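Local structure of peptidase M16 domain protein (Alicyclobacillus acidocaldarius subsp. acidocaldarius DSM 446, 4XEA) at residues Thr37-Val42 / Gly58-Leu63; Asp186-Pro191 / Pro224-Leu229. The protein is a putative metallopeptidase of the M16 (insulinase) family, which probably cleaves peptide bonds with the aid of a bound metal ion. All blocks are in the same frame, centred on the assembly; numbering follows the deposited sequence.

Interaction 1: residues Thr37-Val42 / Gly58-Leu63; sequences TRYGSV and GIAHFL. With NI (nickel (II) ion), chain C.
Y39 reaches over the first turn of helix 59-66 and carries most of the apolar contact. A60 CB lies over one face of the ring, displaced toward its rim, in a CH-pi contact 4.2 Å from the Y39 ring centroid and 24° off the normal. Two aliphatic groups meet the ring's edge near its plane: L63 CD1 stands 4.0 Å from Y39 CE2, and I59 CG2 is 3.4 Å from Y39 OH. Swinging CG of Y39 away from its own backbone N (chi1 179°) sends the ring across the helix. Reducing Y39 to an alanine would probably leave the A60 methyl and L63 CD1 without their aromatic partner and open a gap against the helix. The A60 methyl also presses on the loop backbone, its CB 3.4 Å from G40 C. The short helix carries the HxxEH signature of the M16 family, the inverted zinc-peptidase motif, and here its H61 binds nickel through NE2 at 2.2 Å, with H65 and E136 completing the protein ligands. The H61 imidazole leads away from 37-42, and that loop meets the helix through A60 and its neighbours.

Polar links run through water. One molecule donates to G40 O and accepts from A60 N, each at 3.0 Å, so an amide of the first helical turn is satisfied from the loop; a second joins S41 O to the N of G58, the N-cap residue. G58 has backbone angles (phi 117°) at which a side chain would jam against the preceding carbonyl.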
loop_
_atom_site.group_PDB
_atom_site.type_symbol
_atom_site.label_atom_id
_atom_site.label_comp_id
_atom_site.label_asym_id
_atom_site.label_seq_id
_atom_site.Cartn_x
_atom_site.Cartn_y
_atom_site.Cartn_z
ATOM N N THR A 37 -16.197 12.079 12.419
ATOM C CA THR A 37 -17.598 12.274 12.815
ATOM C C THR A 37 -18.426 11.042 12.483
ATOM O O THR A 37 -18.220 10.407 11.447
ATOM C CB THR A 37 -18.229 13.518 12.153
ATOM O OG1 THR A 37 -19.620 13.600 12.476
ATOM C CG2 THR A 37 -18.054 13.440 10.656
ATOM N N ARG A 38 -19.342 10.702 13.397
ATOM C CA ARG A 38 -20.353 9.651 13.174
ATOM C C ARG A 38 -21.464 10.154 12.220
ATOM O O ARG A 38 -22.634 10.366 12.619
ATOM C CB ARG A 38 -20.950 9.224 14.504
ATOM C CG ARG A 38 -21.757 7.958 14.459
ATOM C CD ARG A 38 -22.360 7.599 15.822
ATOM N NE ARG A 38 -21.403 7.309 16.915
ATOM C CZ ARG A 38 -20.991 8.168 17.857
ATOM N NH1 ARG A 38 -21.361 9.448 17.842
ATOM N NH2 ARG A 38 -20.163 7.736 18.815
ATOM N N TYR A 39 -21.074 10.283 10.968
ATOM C CA TYR A 39 -21.903 10.788 9.880
ATOM C C TYR A 39 -21.250 10.355 8.581
ATOM O O TYR A 39 -20.062 10.642 8.336
ATOM C CB TYR A 39 -21.971 12.297 9.933
ATOM C CG TYR A 39 -22.789 12.926 8.814
ATOM C CD1 TYR A 39 -24.068 12.476 8.520
ATOM C CD2 TYR A 39 -22.289 13.980 8.072
ATOM C CE1 TYR A 39 -24.831 13.044 7.520
ATOM C CE2 TYR A 39 -23.052 14.577 7.061
ATOM C CZ TYR A 39 -24.325 14.117 6.814
ATOM O OH TYR A 39 -25.089 14.705 5.848
ATOM N N GLY A 40 -21.986 9.655 7.726
ATOM C CA GLY A 40 -21.436 9.280 6.423
ATOM C C GLY A 40 -22.477 9.261 5.347
ATOM O O GLY A 40 -23.565 9.799 5.538
ATOM N N SER A 41 -22.159 8.584 4.242
ATOM C CA SER A 41 -23.003 8.613 3.042
ATOM C C SER A 41 -24.384 8.028 3.265
ATOM O O SER A 41 -25.336 8.436 2.566
ATOM C CB SER A 41 -22.333 7.913 1.837
ATOM O OG SER A 41 -22.131 6.512 2.053
ATOM N N VAL A 42 -24.518 7.095 4.210
ATOM C CA VAL A 42 -25.794 6.425 4.386
ATOM C C VAL A 42 -26.777 7.157 5.297
ATOM O O VAL A 42 -27.923 6.749 5.388
ATOM C CB VAL A 42 -25.685 4.938 4.776
ATOM C CG1 VAL A 42 -24.870 4.155 3.685
ATOM C CG2 VAL A 42 -25.162 4.749 6.203
ATOM N N GLY A 58 -25.246 12.483 -0.992
ATOM C CA GLY A 58 -23.991 13.144 -1.314
ATOM C C GLY A 58 -23.489 14.115 -0.278
ATOM O O GLY A 58 -22.406 14.651 -0.448
ATOM N N ILE A 59 -24.228 14.344 0.812
ATOM C CA ILE A 59 -23.903 15.474 1.674
ATOM C C ILE A 59 -22.678 15.269 2.515
ATOM O O ILE A 59 -21.867 16.195 2.578
ATOM C CB ILE A 59 -25.106 16.000 2.525
ATOM C CG1 ILE A 59 -26.131 16.618 1.564
ATOM C CG2 ILE A 59 -24.630 17.105 3.508
ATOM C CD1 ILE A 59 -27.369 17.221 2.243
ATOM N N ALA A 60 -22.522 14.097 3.137
ATOM C CA ALA A 60 -21.316 13.802 3.913
ATOM C C ALA A 60 -20.054 14.130 3.095
ATOM O O ALA A 60 -19.125 14.796 3.575
ATOM C CB ALA A 60 -21.294 12.353 4.410
ATOM N N HIS A 61 -20.067 13.700 1.842
ATOM C CA HIS A 61 -18.897 13.821 0.953
ATOM C C HIS A 61 -18.705 15.250 0.426
ATOM O O HIS A 61 -17.574 15.717 0.258
ATOM C CB HIS A 61 -19.070 12.821 -0.175
ATOM C CG HIS A 61 -18.139 13.020 -1.304
ATOM N ND1 HIS A 61 -18.504 13.713 -2.438
ATOM C CD2 HIS A 61 -16.844 12.665 -1.472
ATOM C CE1 HIS A 61 -17.484 13.756 -3.268
ATOM N NE2 HIS A 61 -16.472 13.111 -2.716
ATOM N N PHE A 62 -19.811 15.942 0.170
ATOM C CA PHE A 62 -19.776 17.382 -0.173
ATOM C C PHE A 62 -19.109 18.191 0.969
ATOM O O PHE A 62 -18.206 19.019 0.741
ATOM C CB PHE A 62 -21.209 17.857 -0.437
ATOM C CG PHE A 62 -21.315 19.069 -1.328
ATOM C CD1 PHE A 62 -20.775 20.278 -0.948
ATOM C CD2 PHE A 62 -22.030 19.007 -2.518
ATOM C CE1 PHE A 62 -20.901 21.404 -1.772
ATOM C CE2 PHE A 62 -22.156 20.121 -3.335
ATOM C CZ PHE A 62 -21.594 21.310 -2.964
ATOM N N LEU A 63 -19.533 17.939 2.200
ATOM C CA LEU A 63 -18.932 18.608 3.369
ATOM C C LEU A 63 -17.428 18.287 3.467
ATOM O O LEU A 63 -16.619 19.173 3.755
ATOM C CB LEU A 63 -19.642 18.222 4.668
ATOM C CG LEU A 63 -21.077 18.722 4.850
ATOM C CD1 LEU A 63 -21.627 18.150 6.145
ATOM C CD2 LEU A 63 -21.112 20.306 4.860
HETATM NI NI NI C . -14.387 13.460 -3.391
HETATM O O HOH W 1 -24.532 11.901 3.667
HETATM O O HOH W 2 -24.545 10.472 0.677
HETATM O O HOH W 3 -11.987 13.528 -3.829
#

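Interaction 2: residues Asp186-Pro191 / Pro224-Leu229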
loop_
_atom_site.group_PDB
_atom_site.type_symbol
_atom_site.label_atom_id
_atom_site.label_comp_id
_atom_site.label_asym_id
_atom_site.label_seq_id
_atom_site.Cartn_x
_atom_site.Cartn_y
_atom_site.Cartn_z
ATOM N N ASP A 186 -24.175 21.454 11.063
ATOM C CA ASP A 186 -24.512 21.839 12.431
ATOM C C ASP A 186 -24.974 20.615 13.227
ATOM O O ASP A 186 -24.646 20.493 14.400
ATOM C CB ASP A 186 -25.561 22.987 12.497
ATOM C CG ASP A 186 -24.977 24.364 12.170
ATOM O OD1 ASP A 186 -23.718 24.589 12.146
ATOM O OD2 ASP A 186 -25.820 25.272 11.951
ATOM N N THR A 187 -25.673 19.685 12.585
ATOM C CA THR A 187 -26.214 18.524 13.278
ATOM C C THR A 187 -25.128 17.501 13.622
ATOM O O THR A 187 -25.127 16.959 14.733
ATOM C CB THR A 187 -27.290 17.842 12.439
ATOM O OG1 THR A 187 -28.342 18.775 12.170
ATOM C CG2 THR A 187 -27.879 16.587 13.137
ATOM N N PHE A 188 -24.226 17.232 12.676
ATOM C CA PHE A 188 -23.332 16.080 12.775
ATOM C C PHE A 188 -21.919 16.406 13.151
ATOM O O PHE A 188 -21.186 15.522 13.545
ATOM C CB PHE A 188 -23.342 15.280 11.462
ATOM C CG PHE A 188 -24.629 14.542 11.219
ATOM C CD1 PHE A 188 -25.560 15.031 10.319
ATOM C CD2 PHE A 188 -24.918 13.367 11.902
ATOM C CE1 PHE A 188 -26.772 14.366 10.089
ATOM C CE2 PHE A 188 -26.102 12.668 11.661
ATOM C CZ PHE A 188 -27.036 13.160 10.747
ATOM N N TYR A 189 -21.527 17.672 13.047
ATOM C CA TYR A 189 -20.156 18.059 13.355
ATOM C C TYR A 189 -20.018 18.662 14.736
ATOM O O TYR A 189 -19.008 19.260 15.043
ATOM C CB TYR A 189 -19.621 18.992 12.287
ATOM C CG TYR A 189 -19.064 18.253 11.098
ATOM C CD1 TYR A 189 -19.917 17.644 10.175
ATOM C CD2 TYR A 189 -17.680 18.158 10.892
ATOM C CE1 TYR A 189 -19.421 16.945 9.072
ATOM C CE2 TYR A 189 -17.175 17.483 9.786
ATOM C CZ TYR A 189 -18.057 16.852 8.888
ATOM O OH TYR A 189 -17.584 16.200 7.774
ATOM N N HIS A 190 -21.031 18.479 15.578
ATOM C CA HIS A 190 -20.922 18.852 16.956
ATOM C C HIS A 190 -19.919 17.932 17.653
ATOM O O HIS A 190 -19.864 16.752 17.349
ATOM C CB HIS A 190 -22.293 18.762 17.670
ATOM C CG HIS A 190 -22.280 19.393 19.021
ATOM N ND1 HIS A 190 -21.838 18.730 20.145
ATOM C CD2 HIS A 190 -22.635 20.633 19.427
ATOM C CE1 HIS A 190 -21.932 19.536 21.191
ATOM N NE2 HIS A 190 -22.410 20.699 20.783
ATOM N N PRO A 191 -19.148 18.458 18.607
ATOM C CA PRO A 191 -18.114 17.604 19.202
ATOM C C PRO A 191 -18.616 16.333 19.901
ATOM O O PRO A 191 -17.863 15.345 19.984
ATOM C CB PRO A 191 -17.405 18.540 20.202
ATOM C CG PRO A 191 -18.215 19.833 20.216
ATOM C CD PRO A 191 -18.945 19.886 18.928
ATOM N N PRO A 224 -26.886 18.601 19.575
ATOM C CA PRO A 224 -28.045 18.043 18.867
ATOM C C PRO A 224 -28.322 16.557 19.204
ATOM O O PRO A 224 -27.400 15.750 19.349
ATOM C CB PRO A 224 -27.661 18.174 17.393
ATOM C CG PRO A 224 -26.535 19.185 17.382
ATOM C CD PRO A 224 -25.807 18.978 18.650
ATOM N N ALA A 225 -29.605 16.248 19.386
ATOM C CA ALA A 225 -30.118 14.885 19.477
ATOM C C ALA A 225 -30.382 14.433 18.032
ATOM O O ALA A 225 -30.991 15.153 17.260
ATOM C CB ALA A 225 -31.432 14.869 20.290
ATOM N N ILE A 226 -29.958 13.223 17.679
ATOM C CA ILE A 226 -30.115 12.711 16.337
ATOM C C ILE A 226 -30.871 11.384 16.402
ATOM O O ILE A 226 -30.425 10.492 17.101
ATOM C CB ILE A 226 -28.742 12.499 15.720
ATOM C CG1 ILE A 226 -27.943 13.829 15.665
ATOM C CG2 ILE A 226 -28.874 11.795 14.310
ATOM C CD1 ILE A 226 -26.454 13.624 15.357
ATOM N N GLU A 227 -32.018 11.277 15.751
ATOM C CA GLU A 227 -32.667 9.951 15.566
ATOM C C GLU A 227 -32.277 9.512 14.118
ATOM O O GLU A 227 -32.665 10.164 13.156
ATOM C CB GLU A 227 -34.172 10.007 15.700
ATOM C CG GLU A 227 -34.814 8.643 15.562
ATOM C CD GLU A 227 -36.284 8.645 15.443
ATOM O OE1 GLU A 227 -36.857 9.697 15.226
ATOM O OE2 GLU A 227 -36.892 7.568 15.559
ATOM N N ARG A 228 -31.570 8.405 13.988
ATOM C CA ARG A 228 -31.125 7.921 12.666
ATOM C C ARG A 228 -32.310 7.212 12.009
ATOM O O ARG A 228 -32.922 6.338 12.626
ATOM C CB ARG A 228 -29.960 6.946 12.795
ATOM C CG ARG A 228 -28.834 7.383 13.718
ATOM C CD ARG A 228 -27.679 7.947 13.015
ATOM N NE ARG A 228 -26.761 8.649 13.925
ATOM C CZ ARG A 228 -25.663 9.248 13.498
ATOM N NH1 ARG A 228 -25.346 9.165 12.205
ATOM N NH2 ARG A 228 -24.868 9.901 14.348
ATOM N N LEU A 229 -32.676 7.614 10.789
ATOM C CA LEU A 229 -33.835 7.036 10.114
ATOM C C LEU A 229 -33.428 6.242 8.853
ATOM O O LEU A 229 -32.851 6.819 7.909
ATOM C CB LEU A 229 -34.821 8.137 9.748
ATOM C CG LEU A 229 -35.375 8.933 10.936
ATOM C CD1 LEU A 229 -36.163 10.137 10.442
ATOM C CD2 LEU A 229 -36.258 8.018 11.855
#
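P224 packs its ring against the C-terminal end of helix 178-188, where the chain leaves the helix at Y189. The contact joins this helix end to the segment leading into strand 227-229, an outermost strand of a small three-stranded antiparallel sheet, and illustrates how a helix terminus can be covered largely by aliphatic side chains of a chain running into a strand. P224 CG sits 3.7 Å from T187 O and also close to D186 O, while P224 CD lies 3.6 Å from H190 CG. Both imidazole nitrogens have other partners, NE2 in K221 O and ND1 in S192 OG.

I226 comes next, turned toward the helix. Its CG1 meets T187 CG2 at 3.7 Å, and CD1 continues to F188 CD2 at 3.8 Å, so one branch bridges two consecutive helical residues. T187 presents its methyl because CG2 points opposite its backbone N, while OG1 turns back to bond L183 O.

R228 closes the series. Its chain bends at chi2 (-100°) and carries the guanidinium to F188, the two planes 58° apart. The charged group has its polar partners elsewhere, NH1 in a salt bridge with D43 and NH2 bonded to R38 O. Against the ring, F188 CE2 lies over one face of the guanidinium, 3.6 Å from R228 NH1.

In the fold
The two contacts contrast a buried interface with a partly exposed one. Interaction 1 sets a loop against the metal-binding helix 59-66, and its chemistry is aromatic and aliphatic with waters between backbones; interaction 2 lies nearer the surface, where proline, isoleucine and arginine cover the end of helix 178-188. They share no segment, yet their centres lie about 12 Å apart and they touch directly. The stacked rings of Y39 and F188 link them, Y39 CG lying 3.4 Å from F188 CG, while probable hydrogen bonds join T37 OG1 to F188 O and R38 O to R228 NH2. Residues 37-42 thus pack against both helices, which also touch each other.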